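Local coordinates for tylactone synthase starter module and modules 1 & 2 (PDB 2Z5L), which probably reduces the beta-keto group of a growing polyketide chain as the first ketoreductase of the tylosin synthase, helping to set its chirality, at residues A26-V31 / R470-V475; R49-A54 / K96-S101; V428-W433 / V475-V480. All coordinates share one frame; numbering follows the deposited sequence.

Contact 1: A26-V31 / R470-V475; sequences AWRYRV and RNDVCV
The guanidinium of Arg-28 meets the buried carboxylate of Asp-472 end-on. Arg-28 NH1 donates to Asp-472 OD2 at 3.2 Å (148° at the hydrogen), and Arg-28 NH2 reaches Asp-472 OD1 at 3.3 Å. Both oxygens lie near the guanidinium plane and are met on their syn sides, but the nitrogens approach tilted out of the carboxylate plane, the two flat groups being turned 24° apart. Above one face of the guanidinium sits CG2 of Val-475, and above the opposite face CD of Arg-470, so the plane is held between them, limiting its tilt, while Arg-28 NE bonds to the carbonyl of Ala-249. Arg-470 NE adds a weak bond to Asp-472 OD1 (3.4 Å), gathering two arginines round one carboxylate, which probably favours its ionised form. The Arg-30 side is looser. That partly exposed chain bends at chi3 (-28°) and leaves Arg-30 NH2 3.3 Å from Cys-474 O, at an angle too poor for a bond; a water accepts from Val-31 N and donates weakly to Cys-474 O. Asn-471 ends helix 457-470 in a Schellman motif; strand 28-35 runs antiparallel beside 474-477, at the edge of the parallel Rossmann-type strands that continue through 426-430.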
ATOM      1  N   ALA A  26      -4.421  -0.738  21.645  1.00 42.42           N
ATOM      2  CA  ALA A  26      -5.370  -1.726  21.152  1.00 43.33           C
ATOM      3  C   ALA A  26      -5.698  -1.465  19.681  1.00 44.00           C
ATOM      4  O   ALA A  26      -6.532  -2.157  19.098  1.00 44.75           O
ATOM      5  CB  ALA A  26      -6.649  -1.693  21.983  1.00 41.42           C
ATOM      6  N   TRP A  27      -5.037  -0.470  19.094  1.00 43.74           N
ATOM      7  CA  TRP A  27      -5.251  -0.106  17.701  1.00 43.95           C
ATOM      8  C   TRP A  27      -4.041  -0.465  16.861  1.00 43.74           C
ATOM      9  O   TRP A  27      -4.052  -0.280  15.650  1.00 46.01           O
ATOM     10  CB  TRP A  27      -5.504   1.402  17.563  1.00 43.94           C
ATOM     11  CG  TRP A  27      -6.740   1.898  18.254  1.00 43.00           C
ATOM     12  CD1 TRP A  27      -7.752   1.139  18.775  1.00 44.37           C
ATOM     13  CD2 TRP A  27      -7.115   3.270  18.469  1.00 42.61           C
ATOM     14  NE1 TRP A  27      -8.732   1.951  19.297  1.00 44.30           N
ATOM     15  CE2 TRP A  27      -8.368   3.261  19.123  1.00 41.98           C
ATOM     16  CE3 TRP A  27      -6.516   4.503  18.170  1.00 39.07           C
ATOM     17  CZ2 TRP A  27      -9.035   4.437  19.484  1.00 41.61           C
ATOM     18  CZ3 TRP A  27      -7.184   5.679  18.532  1.00 40.72           C
ATOM     19  CH2 TRP A  27      -8.429   5.632  19.183  1.00 40.37           C
ATOM     20  N   ARG A  28      -3.003  -0.984  17.499  1.00 42.74           N
ATOM     21  CA  ARG A  28      -1.775  -1.327  16.797  1.00 43.48           C
ATOM     22  C   ARG A  28      -1.743  -2.734  16.203  1.00 44.96           C
ATOM     23  O   ARG A  28      -1.863  -3.726  16.919  1.00 46.26           O
ATOM     24  CB  ARG A  28      -0.581  -1.157  17.741  1.00 42.15           C
ATOM     25  CG  ARG A  28      -0.329   0.276  18.199  1.00 39.46           C
ATOM     26  CD  ARG A  28       0.699   0.285  19.304  1.00 38.32           C
ATOM     27  NE  ARG A  28       1.888  -0.470  18.927  1.00 38.14           N
ATOM     28  CZ  ARG A  28       2.827  -0.021  18.104  1.00 39.31           C
ATOM     29  NH1 ARG A  28       2.715   1.195  17.580  1.00 39.53           N
ATOM     30  NH2 ARG A  28       3.860  -0.798  17.788  1.00 39.03           N
ATOM     31  N   TYR A  29      -1.569  -2.811  14.887  1.00 46.22           N
ATOM     32  CA  TYR A  29      -1.492  -4.090  14.196  1.00 45.99           C
ATOM     33  C   TYR A  29      -0.298  -4.090  13.252  1.00 47.79           C
ATOM     34  O   TYR A  29       0.281  -3.041  12.948  1.00 47.59           O
ATOM     35  CB  TYR A  29      -2.765  -4.355  13.402  1.00 44.28           C
ATOM     36  CG  TYR A  29      -4.038  -4.275  14.205  1.00 43.79           C
ATOM     37  CD1 TYR A  29      -4.604  -3.045  14.526  1.00 42.60           C
ATOM     38  CD2 TYR A  29      -4.700  -5.435  14.613  1.00 43.58           C
ATOM     39  CE1 TYR A  29      -5.802  -2.972  15.227  1.00 41.65           C
ATOM     40  CE2 TYR A  29      -5.902  -5.372  15.319  1.00 42.31           C
ATOM     41  CZ  TYR A  29      -6.449  -4.140  15.618  1.00 41.49           C
ATOM     42  OH  TYR A  29      -7.658  -4.058  16.278  1.00 39.30           O
ATOM     43  N   ARG A  30       0.071  -5.272  12.781  1.00 49.28           N
ATOM     44  CA  ARG A  30       1.203  -5.384  11.877  1.00 51.98           C
ATOM     45  C   ARG A  30       1.052  -6.580  10.953  1.00 51.80           C
ATOM     46  O   ARG A  30       0.154  -7.407  11.126  1.00 51.84           O
ATOM     47  CB  ARG A  30       2.508  -5.493  12.677  1.00 55.43           C
ATOM     48  CG  ARG A  30       2.735  -6.832  13.376  1.00 59.75           C
ATOM     49  CD  ARG A  30       4.043  -6.840  14.168  1.00 63.81           C
ATOM     50  NE  ARG A  30       5.045  -5.928  13.606  1.00 67.99           N
ATOM     51  CZ  ARG A  30       5.269  -4.689  14.043  1.00 69.83           C
ATOM     52  NH1 ARG A  30       4.568  -4.206  15.059  1.00 71.25           N
ATOM     53  NH2 ARG A  30       6.191  -3.928  13.463  1.00 69.23           N
ATOM     54  N   VAL A  31       1.932  -6.670   9.967  1.00 52.42           N
ATOM     55  CA  VAL A  31       1.874  -7.771   9.026  1.00 54.19           C
ATOM     56  C   VAL A  31       2.982  -8.779   9.273  1.00 54.58           C
ATOM     57  O   VAL A  31       4.167  -8.444   9.252  1.00 54.84           O
ATOM     58  CB  VAL A  31       1.967  -7.272   7.570  1.00 53.98           C
ATOM     59  CG1 VAL A  31       1.987  -8.459   6.617  1.00 54.54           C
ATOM     60  CG2 VAL A  31       0.783  -6.371   7.258  1.00 53.29           C
ATOM     61  N   ARG A 470       8.724   3.507  19.893  1.00 47.08           N
ATOM     62  CA  ARG A 470       9.123   2.117  19.710  1.00 47.40           C
ATOM     63  C   ARG A 470      10.091   1.981  18.541  1.00 48.35           C
ATOM     64  O   ARG A 470      10.766   0.957  18.388  1.00 48.13           O
ATOM     65  CB  ARG A 470       7.904   1.244  19.424  1.00 46.89           C
ATOM     66  CG  ARG A 470       6.922   1.118  20.571  1.00 47.56           C
ATOM     67  CD  ARG A 470       5.812   0.169  20.174  1.00 48.06           C
ATOM     68  NE  ARG A 470       6.351  -1.037  19.535  1.00 50.56           N
ATOM     69  CZ  ARG A 470       6.906  -2.055  20.192  1.00 51.30           C
ATOM     70  NH1 ARG A 470       6.990  -2.020  21.518  1.00 50.97           N
ATOM     71  NH2 ARG A 470       7.378  -3.105  19.529  1.00 50.11           N
ATOM     72  N   ASN A 471      10.138   3.030  17.728  1.00 48.43           N
ATOM     73  CA  ASN A 471      10.960   3.097  16.534  1.00 49.15           C
ATOM     74  C   ASN A 471      10.451   2.099  15.498  1.00 47.74           C
ATOM     75  O   ASN A 471      11.237   1.410  14.854  1.00 48.83           O
ATOM     76  CB  ASN A 471      12.425   2.804  16.842  1.00 50.94           C
ATOM     77  CG  ASN A 471      13.361   3.770  16.142  1.00 53.88           C
ATOM     78  OD1 ASN A 471      13.874   3.477  15.050  1.00 54.40           O
ATOM     79  ND2 ASN A 471      13.608   4.919  16.769  1.00 54.96           N
ATOM     80  N   ASP A 472       9.133   2.020  15.348  1.00 45.67           N
ATOM     81  CA  ASP A 472       8.534   1.109  14.387  1.00 45.67           C
ATOM     82  C   ASP A 472       8.966   1.421  12.957  1.00 45.87           C
ATOM     83  O   ASP A 472       9.380   2.542  12.646  1.00 45.90           O
ATOM     84  CB  ASP A 472       7.002   1.188  14.435  1.00 45.33           C
ATOM     85  CG  ASP A 472       6.424   0.768  15.763  1.00 45.29           C
ATOM     86  OD1 ASP A 472       6.709  -0.360  16.226  1.00 45.25           O
ATOM     87  OD2 ASP A 472       5.658   1.568  16.337  1.00 46.93           O
ATOM     88  N   VAL A 473       8.867   0.408  12.097  1.00 45.55           N
ATOM     89  CA  VAL A 473       9.179   0.544  10.680  1.00 44.60           C
ATOM     90  C   VAL A 473       7.819   0.677   9.998  1.00 44.35           C
ATOM     91  O   VAL A 473       7.557   1.655   9.301  1.00 46.58           O
ATOM     92  CB  VAL A 473       9.942  -0.694  10.146  1.00 45.36           C
ATOM     93  CG1 VAL A 473      10.032  -0.642   8.624  1.00 44.86           C
ATOM     94  CG2 VAL A 473      11.360  -0.718  10.742  1.00 42.89           C
ATOM     95  N   CYS A 474       6.947  -0.302  10.211  1.00 42.28           N
ATOM     96  CA  CYS A 474       5.601  -0.244   9.655  1.00 40.29           C
ATOM     97  C   CYS A 474       4.653  -0.778  10.699  1.00 39.59           C
ATOM     98  O   CYS A 474       4.915  -1.797  11.338  1.00 42.57           O
ATOM     99  CB  CYS A 474       5.456  -1.077   8.370  1.00 38.95           C
ATOM    100  SG  CYS A 474       6.122  -0.303   6.879  1.00 40.40           S
ATOM    101  N   VAL A 475       3.553  -0.073  10.884  1.00 37.93           N
ATOM    102  CA  VAL A 475       2.562  -0.487  11.844  1.00 36.21           C
ATOM    103  C   VAL A 475       1.239   0.053  11.372  1.00 35.96           C
ATOM    104  O   VAL A 475       1.192   1.086  10.705  1.00 35.73           O
ATOM    105  CB  VAL A 475       2.882   0.062  13.260  1.00 38.18           C
ATOM    106  CG1 VAL A 475       2.894   1.588  13.246  1.00 37.16           C
ATOM    107  CG2 VAL A 475       1.866  -0.461  14.265  1.00 35.73           C
TER
HETATM  108  O   HOH W   1       3.552  -4.401   9.785  1.00 45.92           O

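Contact 2: R49-A54 / K96-S101; sequences RCLLVA and KPSMES
In what is probably the N-terminal, Rossmann-like structural half, as in other polyketide ketoreductases, strand 49-54 is covered by the end of helix 88-99, which leads from strand 80-81 towards strand 107-111; these two strands flank 49-54 in the sheet. Leu-51 makes the apolar part of the contact. Its CG stands anti to the backbone N (chi1 -175°), which carries both methyls towards the helix: Leu-51 CD1 lies 3.8 Å from Ser-98 CB, and Leu-51 CD2 lies 4.0 Å from the sulfur SD of Met-99. The Met-99 side chain starts out pointing away from the strand, then folds back through bends at chi2 and chi3 and crosses Leu-51 at about a right angle. It also packs on Thr-107 and Val-109 of the adjoining strand and on Val-132 and Ile-135 of helix 119-135. Leu-52 serves the other face of the sheet, against helix 60-71. At the more exposed end, Arg-49 reaches over the turn that follows the helix, where the carbonyl carbon of Ser-101 lies over one face of its guanidinium, and Glu-105 offers a long, weak ion pair. The polar link across the contact is correspondingly slight: Arg-49 NH2 donates to Ser-101 OG at 3.3 Å, a weak bond bent to 130° at the hydrogen.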
ATOM      1  N   ARG A  49      -7.338 -25.277 -17.293  1.00 55.52           N
ATOM      2  CA  ARG A  49      -6.599 -24.657 -18.383  1.00 54.99           C
ATOM      3  C   ARG A  49      -6.065 -23.290 -17.977  1.00 53.38           C
ATOM      4  O   ARG A  49      -6.829 -22.353 -17.740  1.00 53.13           O
ATOM      5  CB  ARG A  49      -7.485 -24.528 -19.621  1.00 56.09           C
ATOM      6  CG  ARG A  49      -8.849 -23.939 -19.357  1.00 58.56           C
ATOM      7  CD  ARG A  49      -9.725 -24.152 -20.574  1.00 61.14           C
ATOM      8  NE  ARG A  49      -9.204 -23.431 -21.733  1.00 63.29           N
ATOM      9  CZ  ARG A  49      -9.485 -23.733 -22.996  1.00 64.43           C
ATOM     10  NH1 ARG A  49     -10.282 -24.757 -23.273  1.00 64.76           N
ATOM     11  NH2 ARG A  49      -8.980 -23.000 -23.979  1.00 65.03           N
ATOM     12  N   CYS A  50      -4.746 -23.191 -17.883  1.00 50.86           N
ATOM     13  CA  CYS A  50      -4.096 -21.951 -17.502  1.00 47.89           C
ATOM     14  C   CYS A  50      -3.630 -21.165 -18.706  1.00 44.53           C
ATOM     15  O   CYS A  50      -3.325 -21.725 -19.766  1.00 44.46           O
ATOM     16  CB  CYS A  50      -2.876 -22.223 -16.631  1.00 48.51           C
ATOM     17  SG  CYS A  50      -3.181 -23.157 -15.150  1.00 57.38           S
ATOM     18  N   LEU A  51      -3.561 -19.856 -18.515  1.00 40.78           N
ATOM     19  CA  LEU A  51      -3.090 -18.942 -19.540  1.00 38.28           C
ATOM     20  C   LEU A  51      -1.969 -18.131 -18.904  1.00 36.88           C
ATOM     21  O   LEU A  51      -2.222 -17.312 -18.026  1.00 37.50           O
ATOM     22  CB  LEU A  51      -4.214 -18.008 -19.977  1.00 33.73           C
ATOM     23  CG  LEU A  51      -3.918 -17.046 -21.136  1.00 31.71           C
ATOM     24  CD1 LEU A  51      -3.834 -17.805 -22.450  1.00 29.45           C
ATOM     25  CD2 LEU A  51      -5.042 -16.006 -21.224  1.00 30.90           C
ATOM     26  N   LEU A  52      -0.732 -18.377 -19.322  1.00 37.22           N
ATOM     27  CA  LEU A  52       0.394 -17.625 -18.783  1.00 37.00           C
ATOM     28  C   LEU A  52       0.561 -16.355 -19.595  1.00 36.10           C
ATOM     29  O   LEU A  52       0.866 -16.426 -20.782  1.00 35.84           O
ATOM     30  CB  LEU A  52       1.686 -18.423 -18.874  1.00 38.40           C
ATOM     31  CG  LEU A  52       1.681 -19.824 -18.279  1.00 39.99           C
ATOM     32  CD1 LEU A  52       3.055 -20.429 -18.470  1.00 40.37           C
ATOM     33  CD2 LEU A  52       1.303 -19.779 -16.804  1.00 37.51           C
ATOM     34  N   VAL A  53       0.356 -15.205 -18.948  1.00 36.02           N
ATOM     35  CA  VAL A  53       0.496 -13.894 -19.584  1.00 34.76           C
ATOM     36  C   VAL A  53       1.843 -13.325 -19.163  1.00 37.07           C
ATOM     37  O   VAL A  53       2.130 -13.218 -17.973  1.00 36.27           O
ATOM     38  CB  VAL A  53      -0.596 -12.914 -19.120  1.00 34.44           C
ATOM     39  CG1 VAL A  53      -0.478 -11.610 -19.891  1.00 34.13           C
ATOM     40  CG2 VAL A  53      -1.978 -13.535 -19.317  1.00 35.63           C
ATOM     41  N   ALA A  54       2.666 -12.950 -20.133  1.00 38.09           N
ATOM     42  CA  ALA A  54       3.979 -12.408 -19.816  1.00 39.13           C
ATOM     43  C   ALA A  54       4.448 -11.355 -20.814  1.00 41.12           C
ATOM     44  O   ALA A  54       4.005 -11.347 -21.966  1.00 41.00           O
ATOM     45  CB  ALA A  54       4.988 -13.539 -19.763  1.00 40.36           C
ATOM     46  N   LYS A  96      -9.060 -11.626 -25.449  1.00 38.13           N
ATOM     47  CA  LYS A  96     -10.351 -11.954 -26.051  1.00 41.10           C
ATOM     48  C   LYS A  96     -10.440 -13.348 -26.679  1.00 43.16           C
ATOM     49  O   LYS A  96     -11.313 -14.156 -26.312  1.00 43.50           O
ATOM     50  CB  LYS A  96     -10.721 -10.880 -27.095  1.00 41.87           C
ATOM     51  CG  LYS A  96     -12.162 -10.916 -27.643  1.00 41.09           C
ATOM     52  CD  LYS A  96     -13.137 -10.157 -26.744  1.00 41.72           C
ATOM     53  CE  LYS A  96     -14.598 -10.188 -27.271  1.00 42.63           C
ATOM     54  NZ  LYS A  96     -14.884  -9.279 -28.430  1.00 40.05           N
ATOM     55  N   PRO A  97      -9.548 -13.655 -27.633  1.00 42.88           N
ATOM     56  CA  PRO A  97      -9.574 -14.967 -28.284  1.00 44.55           C
ATOM     57  C   PRO A  97      -9.255 -16.203 -27.412  1.00 44.78           C
ATOM     58  O   PRO A  97      -9.825 -17.270 -27.634  1.00 45.44           O
ATOM     59  CB  PRO A  97      -8.608 -14.781 -29.457  1.00 44.09           C
ATOM     60  CG  PRO A  97      -7.644 -13.762 -28.944  1.00 44.38           C
ATOM     61  CD  PRO A  97      -8.520 -12.786 -28.231  1.00 43.55           C
ATOM     62  N   SER A  98      -8.366 -16.062 -26.426  1.00 45.78           N
ATOM     63  CA  SER A  98      -8.005 -17.177 -25.537  1.00 45.00           C
ATOM     64  C   SER A  98      -8.988 -17.398 -24.377  1.00 46.71           C
ATOM     65  O   SER A  98      -9.092 -18.509 -23.858  1.00 45.00           O
ATOM     66  CB  SER A  98      -6.607 -16.970 -24.940  1.00 44.80           C
ATOM     67  OG  SER A  98      -5.570 -17.247 -25.874  1.00 43.47           O
ATOM     68  N   MET A  99      -9.693 -16.339 -23.973  1.00 47.99           N
ATOM     69  CA  MET A  99     -10.651 -16.399 -22.868  1.00 49.80           C
ATOM     70  C   MET A  99     -11.970 -17.027 -23.303  1.00 50.98           C
ATOM     71  O   MET A  99     -12.560 -17.822 -22.580  1.00 50.54           O
ATOM     72  CB  MET A  99     -10.941 -14.997 -22.326  1.00 49.80           C
ATOM     73  CG  MET A  99      -9.734 -14.226 -21.831  1.00 51.62           C
ATOM     74  SD  MET A  99      -8.874 -15.033 -20.491  1.00 53.23           S
ATOM     75  CE  MET A  99      -9.951 -14.661 -19.100  1.00 52.49           C
ATOM     76  N   GLU A 100     -12.434 -16.649 -24.484  1.00 52.50           N
ATOM     77  CA  GLU A 100     -13.676 -17.179 -25.006  1.00 53.98           C
ATOM     78  C   GLU A 100     -13.499 -18.582 -25.561  1.00 54.00           C
ATOM     79  O   GLU A 100     -14.471 -19.238 -25.927  1.00 53.65           O
ATOM     80  CB  GLU A 100     -14.208 -16.245 -26.078  1.00 55.57           C
ATOM     81  CG  GLU A 100     -14.697 -14.949 -25.492  1.00 58.52           C
ATOM     82  CD  GLU A 100     -14.850 -13.874 -26.532  1.00 60.27           C
ATOM     83  OE1 GLU A 100     -15.356 -12.787 -26.177  1.00 62.23           O
ATOM     84  OE2 GLU A 100     -14.460 -14.113 -27.699  1.00 61.09           O
ATOM     85  N   SER A 101     -12.251 -19.036 -25.608  1.00 55.00           N
ATOM     86  CA  SER A 101     -11.927 -20.364 -26.105  1.00 56.20           C
ATOM     87  C   SER A 101     -12.251 -21.425 -25.058  1.00 57.03           C
ATOM     88  O   SER A 101     -12.227 -22.622 -25.342  1.00 57.57           O
ATOM     89  CB  SER A 101     -10.444 -20.443 -26.468  1.00 56.27           C
ATOM     90  OG  SER A 101     -10.080 -21.760 -26.827  1.00 58.42           O
TER

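Contact 3: V428-W433 / V475-V480; sequences VAWGLW and VTVVDV
The indole of Trp-430 leans against Val-477, whose CG1 approaches Trp-430 CZ3 obliquely at 3.9 Å. One face of this ring carries Val-428 CG1, 3.5 Å above the plane and displaced towards the rim; the opposite face carries Trp-433 NE1, again near the rim. The Trp-433 ring in turn has Trp-430 CB at its edge, in plane. Val-428 CG1, put anti to its own N by chi1 of -173°, is also pressed to 3.5 Å from Val-477 CG2, so this methyl is wedged between the indole and the valine. Behind the side chains the strands run parallel. Ala-429 N donates to Val-475 O at 2.9 Å, nearly straight (166°) and in the carbonyl plane, whereas the return bond from Val-477 N to Ala-429 O is weak at 3.3 Å. Next, Gly-431, having no side chain, leaves room for Val-478 CG1 3.7 Å from Gly-431 CA; farther on a water comes between the backbones, accepting hydrogen bonds from Asp-479 N and, weakly, Leu-432 N. Helix 457-470 covers the tryptophan side, with Ala-460 and Leu-464 against Trp-430 and Ala-463 against Val-477. Strand 386-391 flanks 426-430, bringing Phe-389 to the Trp-430 ring, while strand 28-35 lies along 474-477.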
ATOM      1  N   VAL A 428       3.131   4.600   8.987  1.00 29.81           N
ATOM      2  CA  VAL A 428       1.920   4.212   9.706  1.00 28.62           C
ATOM      3  C   VAL A 428       0.708   4.130   8.783  1.00 28.45           C
ATOM      4  O   VAL A 428       0.354   5.104   8.128  1.00 28.95           O
ATOM      5  CB  VAL A 428       1.604   5.206  10.844  1.00 27.68           C
ATOM      6  CG1 VAL A 428       0.453   4.681  11.676  1.00 27.65           C
ATOM      7  CG2 VAL A 428       2.835   5.420  11.715  1.00 29.24           C
ATOM      8  N   ALA A 429       0.084   2.957   8.744  1.00 27.86           N
ATOM      9  CA  ALA A 429      -1.097   2.726   7.920  1.00 29.46           C
ATOM     10  C   ALA A 429      -2.333   3.106   8.736  1.00 29.23           C
ATOM     11  O   ALA A 429      -2.918   2.276   9.434  1.00 28.30           O
ATOM     12  CB  ALA A 429      -1.167   1.256   7.493  1.00 29.03           C
ATOM     13  N   TRP A 430      -2.729   4.370   8.631  1.00 28.36           N
ATOM     14  CA  TRP A 430      -3.857   4.884   9.389  1.00 27.13           C
ATOM     15  C   TRP A 430      -5.206   4.325   8.986  1.00 30.22           C
ATOM     16  O   TRP A 430      -5.384   3.793   7.889  1.00 31.23           O
ATOM     17  CB  TRP A 430      -3.895   6.415   9.296  1.00 24.93           C
ATOM     18  CG  TRP A 430      -2.683   7.071   9.881  1.00 23.95           C
ATOM     19  CD1 TRP A 430      -1.568   7.495   9.206  1.00 23.52           C
ATOM     20  CD2 TRP A 430      -2.408   7.283  11.274  1.00 23.57           C
ATOM     21  NE1 TRP A 430      -0.622   7.943  10.092  1.00 21.67           N
ATOM     22  CE2 TRP A 430      -1.103   7.818  11.364  1.00 20.93           C
ATOM     23  CE3 TRP A 430      -3.128   7.055  12.450  1.00 24.84           C
ATOM     24  CZ2 TRP A 430      -0.507   8.140  12.581  1.00 22.46           C
ATOM     25  CZ3 TRP A 430      -2.530   7.378  13.678  1.00 25.20           C
ATOM     26  CH2 TRP A 430      -1.231   7.905  13.729  1.00 24.80           C
ATOM     27  N   GLY A 431      -6.145   4.445   9.913  1.00 32.45           N
ATOM     28  CA  GLY A 431      -7.507   4.010   9.686  1.00 34.84           C
ATOM     29  C   GLY A 431      -8.249   5.314   9.493  1.00 35.91           C
ATOM     30  O   GLY A 431      -7.630   6.306   9.105  1.00 35.20           O
ATOM     31  N   LEU A 432      -9.547   5.330   9.766  1.00 35.39           N
ATOM     32  CA  LEU A 432     -10.344   6.547   9.624  1.00 37.35           C
ATOM     33  C   LEU A 432      -9.941   7.603  10.643  1.00 38.91           C
ATOM     34  O   LEU A 432      -9.814   7.301  11.831  1.00 40.13           O
ATOM     35  CB  LEU A 432     -11.824   6.229   9.806  1.00 36.33           C
ATOM     36  CG  LEU A 432     -12.430   5.269   8.786  1.00 37.55           C
ATOM     37  CD1 LEU A 432     -13.881   4.928   9.173  1.00 34.49           C
ATOM     38  CD2 LEU A 432     -12.375   5.923   7.431  1.00 37.85           C
ATOM     39  N   TRP A 433      -9.754   8.838  10.177  1.00 40.21           N
ATOM     40  CA  TRP A 433      -9.368   9.947  11.053  1.00 40.82           C
ATOM     41  C   TRP A 433     -10.526  10.773  11.590  1.00 42.10           C
ATOM     42  O   TRP A 433     -11.338  11.307  10.829  1.00 40.82           O
ATOM     43  CB  TRP A 433      -8.395  10.890  10.345  1.00 41.38           C
ATOM     44  CG  TRP A 433      -6.962  10.538  10.580  1.00 40.39           C
ATOM     45  CD1 TRP A 433      -6.311   9.422  10.142  1.00 40.29           C
ATOM     46  CD2 TRP A 433      -6.006  11.294  11.334  1.00 38.43           C
ATOM     47  NE1 TRP A 433      -5.005   9.434  10.575  1.00 41.02           N
ATOM     48  CE2 TRP A 433      -4.791  10.570  11.310  1.00 38.03           C
ATOM     49  CE3 TRP A 433      -6.057  12.509  12.031  1.00 38.12           C
ATOM     50  CZ2 TRP A 433      -3.639  11.021  11.951  1.00 36.03           C
ATOM     51  CZ3 TRP A 433      -4.908  12.957  12.669  1.00 37.42           C
ATOM     52  CH2 TRP A 433      -3.715  12.212  12.626  1.00 37.73           C
ATOM     53  N   VAL A 475       3.553  -0.073  10.884  1.00 37.93           N
ATOM     54  CA  VAL A 475       2.562  -0.487  11.844  1.00 36.21           C
ATOM     55  C   VAL A 475       1.239   0.053  11.372  1.00 35.96           C
ATOM     56  O   VAL A 475       1.192   1.086  10.705  1.00 35.73           O
ATOM     57  CB  VAL A 475       2.882   0.062  13.260  1.00 38.18           C
ATOM     58  CG1 VAL A 475       2.894   1.588  13.246  1.00 37.16           C
ATOM     59  CG2 VAL A 475       1.866  -0.461  14.265  1.00 35.73           C
ATOM     60  N   THR A 476       0.172  -0.674  11.690  1.00 36.86           N
ATOM     61  CA  THR A 476      -1.171  -0.269  11.323  1.00 35.42           C
ATOM     62  C   THR A 476      -1.838   0.213  12.596  1.00 36.66           C
ATOM     63  O   THR A 476      -1.980  -0.541  13.565  1.00 38.02           O
ATOM     64  CB  THR A 476      -2.017  -1.451  10.760  1.00 36.21           C
ATOM     65  OG1 THR A 476      -1.432  -1.939   9.549  1.00 35.62           O
ATOM     66  CG2 THR A 476      -3.438  -0.995  10.468  1.00 33.05           C
ATOM     67  N   VAL A 477      -2.228   1.478  12.609  1.00 35.04           N
ATOM     68  CA  VAL A 477      -2.904   2.032  13.767  1.00 32.81           C
ATOM     69  C   VAL A 477      -4.336   2.273  13.342  1.00 33.03           C
ATOM     70  O   VAL A 477      -4.624   3.252  12.657  1.00 35.01           O
ATOM     71  CB  VAL A 477      -2.276   3.373  14.203  1.00 30.99           C
ATOM     72  CG1 VAL A 477      -3.045   3.941  15.382  1.00 30.39           C
ATOM     73  CG2 VAL A 477      -0.812   3.171  14.573  1.00 27.91           C
ATOM     74  N   VAL A 478      -5.233   1.374  13.725  1.00 34.05           N
ATOM     75  CA  VAL A 478      -6.636   1.528  13.353  1.00 36.27           C
ATOM     76  C   VAL A 478      -7.585   1.111  14.463  1.00 38.08           C
ATOM     77  O   VAL A 478      -7.303   0.193  15.227  1.00 40.34           O
ATOM     78  CB  VAL A 478      -7.007   0.667  12.120  1.00 35.60           C
ATOM     79  CG1 VAL A 478      -8.403   1.035  11.645  1.00 37.94           C
ATOM     80  CG2 VAL A 478      -5.992   0.846  11.013  1.00 34.65           C
ATOM     81  N   ASP A 479      -8.725   1.782  14.530  1.00 39.10           N
ATOM     82  CA  ASP A 479      -9.738   1.457  15.519  1.00 41.37           C
ATOM     83  C   ASP A 479     -10.857   0.728  14.777  1.00 42.67           C
ATOM     84  O   ASP A 479     -11.564   1.326  13.953  1.00 40.93           O
ATOM     85  CB  ASP A 479     -10.269   2.729  16.183  1.00 43.92           C
ATOM     86  CG  ASP A 479     -11.351   2.439  17.209  1.00 47.22           C
ATOM     87  OD1 ASP A 479     -11.230   1.424  17.927  1.00 47.65           O
ATOM     88  OD2 ASP A 479     -12.313   3.223  17.307  1.00 49.20           O
ATOM     89  N   VAL A 480     -11.012  -0.564  15.080  1.00 42.13           N
ATOM     90  CA  VAL A 480     -12.008  -1.416  14.418  1.00 42.49           C
ATOM     91  C   VAL A 480     -12.908  -2.275  15.300  1.00 44.05           C
ATOM     92  O   VAL A 480     -12.445  -2.918  16.236  1.00 43.03           O
ATOM     93  CB  VAL A 480     -11.348  -2.425  13.468  1.00 41.79           C
ATOM     94  CG1 VAL A 480     -12.346  -2.855  12.409  1.00 40.77           C
ATOM     95  CG2 VAL A 480     -10.094  -1.851  12.880  1.00 43.29           C
TER
HETATM   96  O   HOH W   2     -10.290   3.515  12.247  1.00 24.77           O

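Contacts 1 and 3 are two borders of the same strand, 474-477, and share Val-475; their centres are about 9 Å apart. The strand is held by 28-35 along one border and by 426-430 along the other, and the contacts are stitched together: Tyr-29 N lies 2.7 Å from Thr-476 O and Trp-27 O 2.8 Å from Val-478 N, both probable hydrogen bonds. Contact 2 lies across the chain's centre, about 41 Å from contact 1 and 39 Å from contact 3 between centres, with nearest atoms about 25 and 29 Å apart. Strand 28-35 ties the chain's start to its last strand before 49-54 opens the Rossmann-like half, consistent with the two-part architecture of polyketide ketoreductases.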